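Beta-galactosidase (Trichoderma reesei, PDB 3OG2) probably hydrolyses terminal non-reducing beta-D-galactose residues in beta-D-galactosides, as a glycoside hydrolase of family 35. Local coordinates at residues K596-S601 and I621-V626; A149-V154 and I200-N205. One frame throughout, in Å; residues are numbered along the deposited sequence.

Contact 1 (K596-S601 and I621-V626)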
ATOM      1  N   LYS A 596      -4.462   2.585  34.219  1.00 19.57           N
ATOM      2  CA  LYS A 596      -3.482   3.154  35.153  1.00 28.83           C
ATOM      3  C   LYS A 596      -4.256   3.405  36.444  1.00 29.77           C
ATOM      4  O   LYS A 596      -5.181   4.232  36.489  1.00 29.43           O
ATOM      5  CB  LYS A 596      -2.817   4.425  34.658  1.00 43.75           C
ATOM      6  CG  LYS A 596      -2.103   5.114  35.822  1.00 53.71           C
ATOM      7  CD  LYS A 596      -0.599   5.133  35.659  1.00 54.06           C
ATOM      8  CE  LYS A 596       0.073   5.602  36.951  1.00 57.65           C
ATOM      9  NZ  LYS A 596      -0.085   7.053  37.225  1.00 70.00           N
ATOM     10  N   GLY A 597      -3.912   2.650  37.473  1.00 32.97           N
ATOM     11  CA  GLY A 597      -4.677   2.724  38.708  1.00 29.88           C
ATOM     12  C   GLY A 597      -6.110   2.257  38.468  1.00 25.25           C
ATOM     13  O   GLY A 597      -6.443   1.225  37.896  1.00 26.79           O
ATOM     14  N   ASN A 598      -7.037   3.091  38.940  1.00 23.85           N
ATOM     15  CA  ASN A 598      -8.455   2.828  38.741  1.00 20.74           C
ATOM     16  C   ASN A 598      -8.985   3.436  37.444  1.00 16.86           C
ATOM     17  O   ASN A 598     -10.211   3.554  37.347  1.00 16.40           O
ATOM     18  CB  ASN A 598      -9.222   3.396  39.937  1.00 22.36           C
ATOM     19  CG  ASN A 598      -9.128   4.888  40.149  1.00 27.65           C
ATOM     20  OD1 ASN A 598      -9.630   5.394  41.193  1.00 36.04           O
ATOM     21  ND2 ASN A 598      -8.541   5.711  39.300  1.00 25.70           N
ATOM     22  N   ALA A 599      -8.120   3.849  36.515  1.00 17.71           N
ATOM     23  CA  ALA A 599      -8.603   4.556  35.308  1.00 15.54           C
ATOM     24  C   ALA A 599      -8.353   3.770  34.034  1.00 12.71           C
ATOM     25  O   ALA A 599      -7.298   3.207  33.808  1.00 15.88           O
ATOM     26  CB  ALA A 599      -7.929   5.911  35.251  1.00 26.19           C
ATOM     27  N   LEU A 600      -9.380   3.742  33.198  1.00 12.14           N
ATOM     28  CA  LEU A 600      -9.242   3.244  31.832  1.00 11.60           C
ATOM     29  C   LEU A 600      -9.040   4.434  30.906  1.00 11.49           C
ATOM     30  O   LEU A 600      -9.889   5.342  30.879  1.00 14.52           O
ATOM     31  CB  LEU A 600     -10.511   2.510  31.429  1.00 12.67           C
ATOM     32  CG  LEU A 600     -10.575   2.045  29.959  1.00 15.12           C
ATOM     33  CD1 LEU A 600      -9.576   0.930  29.710  1.00 18.95           C
ATOM     34  CD2 LEU A 600     -11.972   1.585  29.562  1.00 19.70           C
ATOM     35  N   SER A 601      -7.940   4.442  30.167  1.00 10.70           N
ATOM     36  CA  SER A 601      -7.583   5.539  29.273  0.50 10.23           C
ATOM     37  C   SER A 601      -7.737   5.058  27.847  1.00 10.06           C
ATOM     38  O   SER A 601      -7.133   4.032  27.507  1.00 15.42           O
ATOM     39  CB  SER A 601      -6.130   5.919  29.579  0.50 13.71           C
ATOM     40  OG  SER A 601      -5.664   6.989  28.786  0.50 16.52           O
ATOM     41  N   ILE A 621     -11.767  -0.886  38.017  1.00 19.38           N
ATOM     42  CA  ILE A 621     -11.646   0.415  37.318  1.00 16.80           C
ATOM     43  C   ILE A 621     -12.920   1.228  37.449  1.00 15.01           C
ATOM     44  O   ILE A 621     -14.036   0.735  37.248  1.00 19.09           O
ATOM     45  CB  ILE A 621     -11.351   0.135  35.842  1.00 20.41           C
ATOM     46  CG1 ILE A 621      -9.915  -0.294  35.571  1.00 25.45           C
ATOM     47  CG2 ILE A 621     -11.728   1.323  34.962  1.00 20.36           C
ATOM     48  CD1 ILE A 621      -8.859  -0.286  36.634  1.00 28.92           C
ATOM     49  N   SER A 622     -12.790   2.501  37.774  1.00 15.76           N
ATOM     50  CA  SER A 622     -13.967   3.324  38.028  1.00 15.66           C
ATOM     51  C   SER A 622     -13.834   4.685  37.356  1.00 14.42           C
ATOM     52  O   SER A 622     -14.780   5.461  37.459  1.00 15.90           O
ATOM     53  CB  SER A 622     -14.194   3.573  39.517  1.00 19.11           C
ATOM     54  OG  SER A 622     -13.014   4.128  40.115  1.00 23.44           O
ATOM     55  N   LYS A 623     -12.755   5.005  36.705  1.00 14.26           N
ATOM     56  CA  LYS A 623     -12.559   6.297  36.029  1.00 15.13           C
ATOM     57  C   LYS A 623     -12.303   6.051  34.542  1.00 12.27           C
ATOM     58  O   LYS A 623     -11.734   5.011  34.163  1.00 13.11           O
ATOM     59  CB  LYS A 623     -11.406   7.074  36.680  1.00 15.86           C
ATOM     60  CG  LYS A 623     -11.782   7.543  38.116  1.00 26.18           C
ATOM     61  CD  LYS A 623     -10.529   8.199  38.686  1.00 46.50           C
ATOM     62  CE  LYS A 623     -10.737   8.580  40.157  1.00 74.28           C
ATOM     63  NZ  LYS A 623     -10.534  10.035  40.398  1.00 96.25           N
ATOM     64  N   LEU A 624     -12.722   7.020  33.761  1.00 12.88           N
ATOM     65  CA  LEU A 624     -12.561   6.994  32.305  1.00 10.85           C
ATOM     66  C   LEU A 624     -11.818   8.235  31.818  1.00 11.35           C
ATOM     67  O   LEU A 624     -12.077   9.339  32.290  1.00 13.24           O
ATOM     68  CB  LEU A 624     -13.943   6.907  31.672  1.00 10.80           C
ATOM     69  CG  LEU A 624     -13.897   6.834  30.142  1.00 12.15           C
ATOM     70  CD1 LEU A 624     -13.260   5.518  29.648  1.00 13.46           C
ATOM     71  CD2 LEU A 624     -15.309   6.997  29.613  1.00 14.93           C
ATOM     72  N   ALA A 625     -10.919   8.039  30.869  1.00 11.40           N
ATOM     73  CA  ALA A 625     -10.356   9.185  30.173  1.00 11.51           C
ATOM     74  C   ALA A 625     -10.365   8.881  28.669  1.00 10.39           C
ATOM     75  O   ALA A 625     -10.150   7.712  28.291  1.00 11.53           O
ATOM     76  CB  ALA A 625      -8.917   9.480  30.603  1.00 13.80           C
ATOM     77  N   VAL A 626     -10.561   9.911  27.861  1.00 10.30           N
ATOM     78  CA  VAL A 626     -10.494   9.795  26.388  1.00 10.40           C
ATOM     79  C   VAL A 626      -9.472  10.835  25.906  1.00 10.44           C
ATOM     80  O   VAL A 626      -9.642  12.005  26.230  1.00 11.71           O
ATOM     81  CB  VAL A 626     -11.866   9.933  25.712  1.00 10.88           C
ATOM     82  CG1 VAL A 626     -11.755   9.944  24.198  1.00 14.32           C
ATOM     83  CG2 VAL A 626     -12.813   8.802  26.172  1.00 12.75           C
TER
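The side-chain amide of Asn-598 is met from one side of its plane by Lys-623 and Ser-622. The lysine's methylenes cross it at a slant, with CD 3.2 Å from Asn-598 ND2 and CE 3.5 Å from Asn-598 OD1, while Ser-622 OG stands over the same face at van der Waals distance. What puts the amide there is a CG placed between its own backbone N and carbonyl carbon (chi1 62°), which brings it alongside the Lys-623 side chain, at the start of strand 623-626. The flat backbone groups do the binding. Asn-598 O takes two consecutive N-H groups, Ser-622 N at 2.8 Å and Lys-623 N at 3.0 Å, each tilted modestly from the carbonyl plane. Beyond them Leu-600 bonds to both sides of Leu-624: its N gives a nearly straight bond (168°) to Lys-623 O at 2.8 Å, and its O receives Ala-625 N at 2.9 Å. This is a parallel pair inside the mixed sheet of beta-galactosidase domain 3. Strand 599-605 has just left strand 589-596 through a tight hairpin whose type II' turn, Lys-596 to Ala-599, has Gly-597 at positive phi. On one face Ala-599 CB lies 3.9 Å from Lys-623 CB, with Ser-601 and Ala-625 further along. On the other, buried face Leu-600 and Leu-624 run side by side, CD2 of the first 4.1 Å from CD1 of the second, and Leu-600 CB also rests on Ile-621 CG2. Trp-641 packs against Ile-621 and Leu-624, and Ile-614 against Leu-600.

Contact 2 (A149-V154 and I200-N205); sequences ATDNYV and IDQARN
Gln-202 NE2 is the donor in both direct hydrogen bonds between these helices, to Asp-151 OD1 at 2.9 Å and to Thr-150 OG1 at 3.0 Å. The two acceptors lie in quite different directions from the nitrogen, each somewhat out of the amide plane, and neither bond is quite straight. Asp-151 offers the anti lone pair of OD1, with its carboxylate turned 70° from the amide; the same oxygen is bonded to Tyr-198 OH, and OD2 to His-148 ND1. Thr-150 OG1 is equally busy, since it also pairs with Leu-147 O, one turn back. A water completes the link, donating to Thr-150 OG1 at 2.8 Å and to Gln-202 OE1 at 2.8 Å. With both ends of the amide engaged, its rotation is fixed.

Gln-202 spans the gap because its chain stays extended past CG (chi2 177°), crossing the threonine, aspartate and valine side chains at about a right angle. Its stem lies against Val-154: CG1 of the valine is 3.6 Å from Gln-202 CB, and CG2 is 3.7 Å from Gln-202 OE1. A leucine in place of Gln-202 would probably leave Thr-150 and Asp-151 without their shared donor and the water without one of its acceptors.

Val-154 CG1 also comes near the backbone N of Ala-203, though not its methyl group. The short helix axes approach to 10.3 Å at 32°, running roughly the same way, so a long side chain is what bridges them. Helices 144-163 and 193-205, separated in sequence by strand 172-177, are neighbours in the outer helical layer of the family 35 TIM barrel, whose strands and loops carry the galactose site, with Ile-119 about 10 Å from Val-154, side chain to side chain.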
ATOM      1  N   ALA A 149      26.562  -8.367  -7.413  1.00  9.65           N
ATOM      2  CA  ALA A 149      26.008  -7.009  -7.311  1.00  8.84           C
ATOM      3  C   ALA A 149      24.990  -6.896  -6.173  1.00  7.85           C
ATOM      4  O   ALA A 149      24.812  -5.790  -5.666  1.00  9.52           O
ATOM      5  CB  ALA A 149      25.355  -6.585  -8.618  1.00 10.77           C
ATOM      6  N   THR A 150      24.355  -8.008  -5.769  1.00  7.32           N
ATOM      7  CA  THR A 150      23.335  -7.969  -4.698  1.00  7.10           C
ATOM      8  C   THR A 150      23.919  -8.164  -3.302  1.00  7.52           C
ATOM      9  O   THR A 150      23.221  -7.966  -2.292  1.00  8.34           O
ATOM     10  CB  THR A 150      22.255  -9.046  -4.890  1.00  7.22           C
ATOM     11  OG1 THR A 150      22.798 -10.353  -4.643  1.00  8.08           O
ATOM     12  CG2 THR A 150      21.594  -9.005  -6.252  1.00  8.69           C
ATOM     13  N   ASP A 151      25.180  -8.606  -3.230  1.00  8.56           N
ATOM     14  CA  ASP A 151      25.694  -9.086  -1.945  1.00  8.17           C
ATOM     15  C   ASP A 151      25.747  -7.994  -0.895  1.00  8.06           C
ATOM     16  O   ASP A 151      25.394  -8.238   0.278  1.00  8.76           O
ATOM     17  CB  ASP A 151      27.130  -9.623  -2.079  1.00  8.86           C
ATOM     18  CG  ASP A 151      27.182 -11.002  -2.727  1.00 10.22           C
ATOM     19  OD1 ASP A 151      26.206 -11.780  -2.647  1.00 11.98           O
ATOM     20  OD2 ASP A 151      28.270 -11.333  -3.259  1.00 12.59           O
ATOM     21  N   ASN A 152      26.227  -6.813  -1.216  1.00  8.74           N
ATOM     22  CA  ASN A 152      26.371  -5.762  -0.215  1.00  8.12           C
ATOM     23  C   ASN A 152      24.995  -5.370   0.310  1.00  7.53           C
ATOM     24  O   ASN A 152      24.833  -5.205   1.537  1.00  9.05           O
ATOM     25  CB  ASN A 152      27.080  -4.557  -0.869  1.00  9.50           C
ATOM     26  CG  ASN A 152      27.417  -3.495   0.167  1.00 10.26           C
ATOM     27  OD1 ASN A 152      27.940  -3.766   1.246  1.00 11.43           O
ATOM     28  ND2 ASN A 152      27.141  -2.231  -0.167  1.00 11.06           N
ATOM     29  N   TYR A 153      24.014  -5.212  -0.549  1.00  7.52           N
ATOM     30  CA  TYR A 153      22.678  -4.831  -0.095  1.00  7.98           C
ATOM     31  C   TYR A 153      22.125  -5.909   0.794  1.00  6.76           C
ATOM     32  O   TYR A 153      21.608  -5.609   1.889  1.00  8.24           O
ATOM     33  CB  TYR A 153      21.766  -4.640  -1.351  1.00  8.53           C
ATOM     34  CG  TYR A 153      20.318  -4.569  -0.947  1.00  7.94           C
ATOM     35  CD1 TYR A 153      19.802  -3.442  -0.256  1.00  8.20           C
ATOM     36  CD2 TYR A 153      19.440  -5.607  -1.245  1.00  7.47           C
ATOM     37  CE1 TYR A 153      18.427  -3.422   0.111  1.00  7.00           C
ATOM     38  CE2 TYR A 153      18.124  -5.586  -0.885  1.00  7.21           C
ATOM     39  CZ  TYR A 153      17.617  -4.491  -0.209  1.00  7.53           C
ATOM     40  OH  TYR A 153      16.295  -4.460   0.144  1.00  9.14           O
ATOM     41  N   VAL A 154      22.199  -7.179   0.399  1.00  7.80           N
ATOM     42  CA  VAL A 154      21.550  -8.193   1.260  1.00  7.49           C
ATOM     43  C   VAL A 154      22.264  -8.314   2.571  1.00  8.02           C
ATOM     44  O   VAL A 154      21.629  -8.424   3.643  1.00  8.62           O
ATOM     45  CB  VAL A 154      21.398  -9.555   0.550  1.00  8.55           C
ATOM     46  CG1 VAL A 154      20.701 -10.526   1.486  1.00 10.14           C
ATOM     47  CG2 VAL A 154      20.625  -9.346  -0.776  1.00  9.06           C
ATOM     48  N   ILE A 200      18.756 -17.681  -0.590  1.00  8.13           N
ATOM     49  CA  ILE A 200      18.536 -18.099   0.796  1.00  8.26           C
ATOM     50  C   ILE A 200      19.796 -18.006   1.652  1.00  7.82           C
ATOM     51  O   ILE A 200      19.736 -17.509   2.788  1.00  9.58           O
ATOM     52  CB  ILE A 200      17.983 -19.561   0.824  1.00  8.31           C
ATOM     53  CG1 ILE A 200      16.546 -19.578   0.268  1.00  8.96           C
ATOM     54  CG2 ILE A 200      18.074 -20.178   2.210  1.00  9.16           C
ATOM     55  CD1 ILE A 200      16.018 -20.986  -0.001  1.00 12.67           C
ATOM     56  N   ASP A 201      20.911 -18.481   1.104  1.00  8.59           N
ATOM     57  CA  ASP A 201      22.164 -18.453   1.841  1.00  9.32           C
ATOM     58  C   ASP A 201      22.545 -17.019   2.228  1.00  8.18           C
ATOM     59  O   ASP A 201      23.086 -16.824   3.336  1.00  8.97           O
ATOM     60  CB  ASP A 201      23.319 -19.039   1.016  1.00 10.10           C
ATOM     61  CG  ASP A 201      23.301 -20.514   0.735  1.00 13.05           C
ATOM     62  OD1 ASP A 201      22.547 -21.289   1.396  1.00 13.48           O
ATOM     63  OD2 ASP A 201      24.089 -20.979  -0.163  1.00 18.06           O
ATOM     64  N   GLN A 202      22.278 -16.054   1.344  1.00  7.74           N
ATOM     65  CA  GLN A 202      22.647 -14.670   1.730  1.00  7.95           C
ATOM     66  C   GLN A 202      21.927 -14.263   3.004  1.00  8.39           C
ATOM     67  O   GLN A 202      22.442 -13.584   3.872  1.00  8.79           O
ATOM     68  CB  GLN A 202      22.264 -13.660   0.662  1.00  8.99           C
ATOM     69  CG  GLN A 202      23.057 -13.788  -0.654  1.00  9.14           C
ATOM     70  CD  GLN A 202      22.524 -12.780  -1.642  1.00  7.94           C
ATOM     71  OE1 GLN A 202      21.306 -12.829  -1.963  1.00  9.18           O
ATOM     72  NE2 GLN A 202      23.342 -11.864  -2.115  1.00  9.40           N
ATOM     73  N   ALA A 203      20.613 -14.626   3.057  1.00  8.75           N
ATOM     74  CA  ALA A 203      19.817 -14.217   4.235  1.00  7.99           C
ATOM     75  C   ALA A 203      20.274 -14.995   5.456  1.00  7.67           C
ATOM     76  O   ALA A 203      20.454 -14.421   6.549  1.00  8.74           O
ATOM     77  CB  ALA A 203      18.338 -14.463   3.940  1.00  9.13           C
ATOM     78  N   ARG A 204      20.486 -16.328   5.352  1.00  8.24           N
ATOM     79  CA  ARG A 204      20.917 -17.128   6.505  1.00  8.76           C
ATOM     80  C   ARG A 204      22.273 -16.622   6.999  1.00  8.97           C
ATOM     81  O   ARG A 204      22.518 -16.548   8.193  1.00 10.48           O
ATOM     82  CB  ARG A 204      21.013 -18.612   6.107  1.00  9.11           C
ATOM     83  CG  ARG A 204      19.635 -19.208   5.865  1.00  9.29           C
ATOM     84  CD  ARG A 204      18.757 -19.186   7.098  1.00  9.81           C
ATOM     85  NE  ARG A 204      17.558 -20.022   6.992  1.00 10.64           N
ATOM     86  CZ  ARG A 204      16.375 -19.794   7.573  1.00  9.31           C
ATOM     87  NH1 ARG A 204      16.214 -18.711   8.326  1.00 10.79           N
ATOM     88  NH2 ARG A 204      15.399 -20.651   7.378  1.00 13.64           N
ATOM     89  N   ASN A 205      23.179 -16.309   6.054  1.00  8.80           N
ATOM     90  CA  ASN A 205      24.531 -15.873   6.411  1.00 10.16           C
ATOM     91  C   ASN A 205      24.480 -14.548   7.164  1.00 10.47           C
ATOM     92  O   ASN A 205      25.397 -14.293   7.968  1.00 13.49           O
ATOM     93  CB  ASN A 205      25.403 -15.698   5.176  1.00 11.29           C
ATOM     94  CG  ASN A 205      25.823 -16.985   4.503  1.00 13.77           C
ATOM     95  OD1 ASN A 205      26.281 -16.972   3.328  1.00 17.46           O
ATOM     96  ND2 ASN A 205      25.664 -18.084   5.176  1.00 13.39           N
TER
HETATM   97  O   HOH W   1      20.685 -12.246  -4.617  1.00 10.55           O

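Following the chain from its N terminus, contact 2 comes first: helix 144-163 leads through barrel strand 172-177 to helix 193-205, and Gln-202 closes that loop, leaving 45 residues between the segments. The chain then finishes the TIM barrel and builds the largely beta domain 2 before contact 1 closes a much shorter loop of 19 residues, which holds strand 612-615 of the same sheet. The two loops lie in series and neither nest nor cross. Contact 2 ties adjacent helices on the outside of the catalytic barrel; contact 1 joins strands within domain 3. Their centres are 49 Å apart and their nearest atoms about 37 Å, so neither touches the other.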